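PlaB phospholipase (PDB 6ZTI) probably hydrolyses phospholipids as an alpha/beta hydrolase-type virulence enzyme of Legionella pneumophila, its activity being controlled by NAD(H)-mediated tetramerization. Local coordinates at residues S424-L434 against I457-V467. Residues are numbered along the deposited sequence; the frame is centred on the assembly and turned at random.
Sequences SDQALAYYRLL and IMLQRRVDRTV
The ring of Tyr430 lies between Arg462 CB and the backbone at Ser424: CB sits over one face, 3.9 Å from the ring centroid, a CH-pi contact, while Ser424 N covers the opposite face and a water meets the edge. That water joins Tyr430 OH to Ser424 OG and Asp464 OD2. With chi1 at 63°, CG of Tyr430 falls between backbone N and carbonyl carbon, which lays the ring against Arg462; NE of Arg462 donates a weak but nearly straight hydrogen bond (177°) to Tyr430 OH. Beyond it, the guanidinium of Arg432 stacks flat on that of Arg462, centres 3.9 Å apart; Asp240 O accepts from NH1 of Arg462 and, weakly, from NH1 of Arg432, which probably eases the closeness of like charges. On the other face of the sheet, Ala429 CB rests 3.4 Å from NH2 of Arg461, over the guanidinium. Arg461 NH1 donates a bent hydrogen bond (140°) to Tyr431 OH, in the guanidinium plane. Asp349 also bonds this hydroxyl, and Asp71 of the second subunit forms a salt bridge with Arg461. Tyr430 N to Arg462 O and Arg462 N to Tyr430 O, 2.9 Å each, make a hydrogen-bonded antiparallel pair, and Asp464 N extends the register to Leu428 O. Asp464 OD1 accepts from Thr466 N, closing an Asx turn, and from Thr484 N; OD2 takes Gly485 N. Strands 429-439 and 452-463 are thus antiparallel neighbours in the mixed sheet, the Ala429 and Arg461 face meeting the second subunit.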
loop_
_atom_site.group_PDB
_atom_site.type_symbol
_atom_site.label_atom_id
_atom_site.label_comp_id
_atom_site.label_asym_id
_atom_site.label_seq_id
_atom_site.Cartn_x
_atom_site.Cartn_y
_atom_site.Cartn_z
ATOM N N SER B 424 9.056 2.815 28.946
ATOM C CA SER B 424 9.872 3.993 28.661
ATOM C C SER B 424 11.118 3.633 27.867
ATOM O O SER B 424 11.563 4.414 27.018
ATOM C CB SER B 424 10.272 4.680 29.970
ATOM O OG SER B 424 9.165 5.345 30.556
ATOM N N ASP B 425 11.698 2.460 28.135
ATOM C CA ASP B 425 12.934 2.057 27.469
ATOM C C ASP B 425 12.727 1.819 25.979
ATOM O O ASP B 425 13.677 1.939 25.196
ATOM C CB ASP B 425 13.484 0.800 28.139
ATOM C CG ASP B 425 13.552 0.932 29.644
ATOM O OD1 ASP B 425 14.274 1.832 30.124
ATOM O OD2 ASP B 425 12.869 0.158 30.347
ATOM N N GLN B 426 11.508 1.474 25.571
ATOM C CA GLN B 426 11.179 1.271 24.165
ATOM C C GLN B 426 10.797 2.576 23.476
ATOM O O GLN B 426 11.211 2.825 22.337
ATOM C CB GLN B 426 10.033 0.263 24.045
ATOM C CG GLN B 426 10.332 -1.068 24.708
ATOM C CD GLN B 426 9.159 -2.013 24.661
ATOM O OE1 GLN B 426 8.130 -1.722 24.042
ATOM N NE2 GLN B 426 9.303 -3.159 25.319
ATOM N N ALA B 427 10.009 3.407 24.149
ATOM C CA ALA B 427 9.608 4.702 23.621
ATOM C C ALA B 427 9.241 5.602 24.792
ATOM O O ALA B 427 8.894 5.127 25.875
ATOM C CB ALA B 427 8.424 4.574 22.659
ATOM N N LEU B 428 9.317 6.912 24.555
ATOM C CA LEU B 428 8.976 7.879 25.587
ATOM C C LEU B 428 7.471 8.054 25.753
ATOM O O LEU B 428 7.034 8.605 26.769
ATOM C CB LEU B 428 9.651 9.216 25.264
ATOM C CG LEU B 428 11.172 9.148 25.415
ATOM C CD1 LEU B 428 11.827 10.395 24.876
ATOM C CD2 LEU B 428 11.577 8.936 26.878
ATOM N N ALA B 429 6.677 7.611 24.778
ATOM C CA ALA B 429 5.227 7.492 24.897
ATOM C C ALA B 429 4.884 6.009 24.805
ATOM O O ALA B 429 5.250 5.347 23.828
ATOM C CB ALA B 429 4.519 8.292 23.802
ATOM N N TYR B 430 4.198 5.480 25.816
ATOM C CA TYR B 430 4.010 4.038 25.918
ATOM C C TYR B 430 2.744 3.747 26.718
ATOM O O TYR B 430 2.107 4.650 27.267
ATOM C CB TYR B 430 5.226 3.370 26.566
ATOM C CG TYR B 430 5.442 3.840 27.968
ATOM C CD1 TYR B 430 6.052 5.058 28.219
ATOM C CD2 TYR B 430 5.006 3.089 29.044
ATOM C CE1 TYR B 430 6.237 5.510 29.511
ATOM C CE2 TYR B 430 5.188 3.533 30.340
ATOM C CZ TYR B 430 5.804 4.742 30.566
ATOM O OH TYR B 430 5.983 5.183 31.862
ATOM N N TYR B 431 2.412 2.463 26.813
ATOM C CA TYR B 431 1.174 1.996 27.420
ATOM C C TYR B 431 1.468 0.898 28.426
ATOM O O TYR B 431 2.317 0.036 28.190
ATOM C CB TYR B 431 0.197 1.452 26.357
ATOM C CG TYR B 431 -0.213 2.477 25.349
ATOM C CD1 TYR B 431 -1.245 3.363 25.615
ATOM C CD2 TYR B 431 0.439 2.574 24.137
ATOM C CE1 TYR B 431 -1.616 4.328 24.697
ATOM C CE2 TYR B 431 0.083 3.525 23.223
ATOM C CZ TYR B 431 -0.943 4.403 23.505
ATOM O OH TYR B 431 -1.297 5.351 22.571
ATOM N N ARG B 432 0.740 0.927 29.535
ATOM C CA ARG B 432 0.816 -0.107 30.555
ATOM C C ARG B 432 -0.222 -1.179 30.260
ATOM O O ARG B 432 -1.339 -0.873 29.845
ATOM C CB ARG B 432 0.570 0.487 31.942
ATOM C CG ARG B 432 0.999 -0.394 33.076
ATOM C CD ARG B 432 0.784 0.286 34.419
ATOM N NE ARG B 432 2.015 0.858 34.960
ATOM C CZ ARG B 432 2.069 1.625 36.046
ATOM N NH1 ARG B 432 0.958 1.927 36.711
ATOM N NH2 ARG B 432 3.235 2.097 36.465
ATOM N N LEU B 433 0.155 -2.434 30.482
ATOM C CA LEU B 433 -0.747 -3.568 30.286
ATOM C C LEU B 433 -2.050 -3.382 31.055
ATOM O O LEU B 433 -2.074 -2.811 32.142
ATOM C CB LEU B 433 -0.003 -4.829 30.731
ATOM C CG LEU B 433 -0.617 -6.207 30.829
ATOM C CD1 LEU B 433 0.534 -7.212 30.964
ATOM C CD2 LEU B 433 -1.546 -6.304 32.010
ATOM N N LEU B 434 -3.153 -3.858 30.481
ATOM C CA LEU B 434 -4.448 -3.851 31.151
ATOM C C LEU B 434 -4.917 -5.284 31.345
ATOM O O LEU B 434 -4.822 -6.098 30.423
ATOM C CB LEU B 434 -5.484 -3.056 30.361
ATOM C CG LEU B 434 -6.893 -3.012 30.937
ATOM C CD1 LEU B 434 -7.551 -1.692 30.616
ATOM C CD2 LEU B 434 -7.744 -4.134 30.423
ATOM N N ILE B 457 -11.944 -0.819 24.970
ATOM C CA ILE B 457 -10.869 -0.748 25.956
ATOM C C ILE B 457 -10.085 0.537 25.706
ATOM O O ILE B 457 -9.521 0.728 24.620
ATOM C CB ILE B 457 -9.963 -1.986 25.898
ATOM C CG1 ILE B 457 -10.771 -3.261 26.190
ATOM C CG2 ILE B 457 -8.816 -1.828 26.894
ATOM C CD1 ILE B 457 -10.162 -4.485 25.671
ATOM N N MET B 458 -10.070 1.427 26.697
ATOM C CA MET B 458 -9.332 2.685 26.621
ATOM C C MET B 458 -8.136 2.627 27.569
ATOM O O MET B 458 -8.308 2.587 28.795
ATOM C CB MET B 458 -10.227 3.870 26.975
ATOM C CG MET B 458 -9.522 5.222 26.796
ATOM S SD MET B 458 -10.326 6.601 27.615
ATOM C CE MET B 458 -11.603 7.001 26.430
ATOM N N LEU B 459 -6.929 2.659 27.004
ATOM C CA LEU B 459 -5.690 2.687 27.772
ATOM C C LEU B 459 -5.218 4.117 27.995
ATOM O O LEU B 459 -5.528 5.021 27.217
ATOM C CB LEU B 459 -4.593 1.904 27.045
ATOM C CG LEU B 459 -4.875 0.445 26.681
ATOM C CD1 LEU B 459 -3.638 -0.204 26.139
ATOM C CD2 LEU B 459 -5.370 -0.317 27.890
ATOM N N GLN B 460 -4.452 4.309 29.069
ATOM C CA GLN B 460 -3.846 5.602 29.355
ATOM C C GLN B 460 -2.545 5.725 28.572
ATOM O O GLN B 460 -1.693 4.833 28.622
ATOM C CB GLN B 460 -3.562 5.763 30.846
ATOM C CG GLN B 460 -4.779 6.027 31.711
ATOM C CD GLN B 460 -4.413 6.208 33.167
ATOM O OE1 GLN B 460 -3.520 5.532 33.683
ATOM N NE2 GLN B 460 -5.094 7.129 33.839
ATOM N N ARG B 461 -2.402 6.818 27.839
ATOM C CA ARG B 461 -1.157 7.104 27.138
ATOM C C ARG B 461 -0.194 7.727 28.143
ATOM O O ARG B 461 -0.452 8.807 28.685
ATOM C CB ARG B 461 -1.419 8.012 25.947
ATOM C CG ARG B 461 -0.194 8.253 25.071
ATOM C CD ARG B 461 -0.565 9.062 23.855
ATOM N NE ARG B 461 0.593 9.441 23.053
ATOM C CZ ARG B 461 1.166 8.656 22.144
ATOM N NH1 ARG B 461 0.716 7.430 21.920
ATOM N NH2 ARG B 461 2.204 9.099 21.455
ATOM N N ARG B 462 0.886 7.020 28.442
ATOM C CA ARG B 462 1.874 7.489 29.400
ATOM C C ARG B 462 2.984 8.196 28.637
ATOM O O ARG B 462 3.505 7.654 27.662
ATOM C CB ARG B 462 2.430 6.315 30.200
ATOM C CG ARG B 462 1.349 5.476 30.891
ATOM C CD ARG B 462 1.946 4.272 31.588
ATOM N NE ARG B 462 2.874 4.650 32.652
ATOM C CZ ARG B 462 2.527 4.839 33.922
ATOM N NH1 ARG B 462 1.263 4.693 34.307
ATOM N NH2 ARG B 462 3.448 5.178 34.810
ATOM N N VAL B 463 3.345 9.395 29.080
ATOM C CA VAL B 463 4.388 10.193 28.438
ATOM C C VAL B 463 5.445 10.499 29.489
ATOM O O VAL B 463 5.146 11.106 30.527
ATOM C CB VAL B 463 3.830 11.484 27.824
ATOM C CG1 VAL B 463 4.937 12.282 27.135
ATOM C CG2 VAL B 463 2.711 11.164 26.845
ATOM N N ASP B 464 6.671 10.059 29.230
ATOM C CA ASP B 464 7.765 10.290 30.156
ATOM C C ASP B 464 8.144 11.767 30.203
ATOM O O ASP B 464 8.104 12.483 29.196
ATOM C CB ASP B 464 8.972 9.455 29.753
ATOM C CG ASP B 464 9.988 9.337 30.862
ATOM O OD1 ASP B 464 10.740 10.312 31.102
ATOM O OD2 ASP B 464 10.021 8.266 31.500
ATOM N N ARG B 465 8.540 12.218 31.393
ATOM C CA ARG B 465 8.852 13.631 31.567
ATOM C C ARG B 465 10.016 14.085 30.697
ATOM O O ARG B 465 10.166 15.287 30.471
ATOM C CB ARG B 465 9.143 13.933 33.038
ATOM C CG ARG B 465 7.912 13.759 33.898
ATOM C CD ARG B 465 8.070 14.264 35.308
ATOM N NE ARG B 465 6.889 13.921 36.101
ATOM C CZ ARG B 465 6.474 14.599 37.164
ATOM N NH1 ARG B 465 7.133 15.678 37.573
ATOM N NH2 ARG B 465 5.390 14.198 37.814
ATOM N N THR B 466 10.823 13.161 30.174
ATOM C CA THR B 466 11.944 13.570 29.337
ATOM C C THR B 466 11.489 14.230 28.042
ATOM O O THR B 466 12.245 15.023 27.469
ATOM C CB THR B 466 12.834 12.368 29.033
ATOM O OG1 THR B 466 13.473 11.942 30.238
ATOM C CG2 THR B 466 13.898 12.724 28.004
ATOM N N VAL B 467 10.270 13.939 27.578
ATOM C CA VAL B 467 9.802 14.525 26.324
ATOM C C VAL B 467 9.964 16.041 26.324
ATOM O O VAL B 467 10.169 16.647 25.264
ATOM C CB VAL B 467 8.345 14.090 26.060
ATOM C CG1 VAL B 467 7.736 14.862 24.904
ATOM C CG2 VAL B 467 8.301 12.584 25.775
HETATM O O HOH W 1 7.762 7.295 31.585
HETATM O O HOH W 2 -1.178 2.756 30.126
#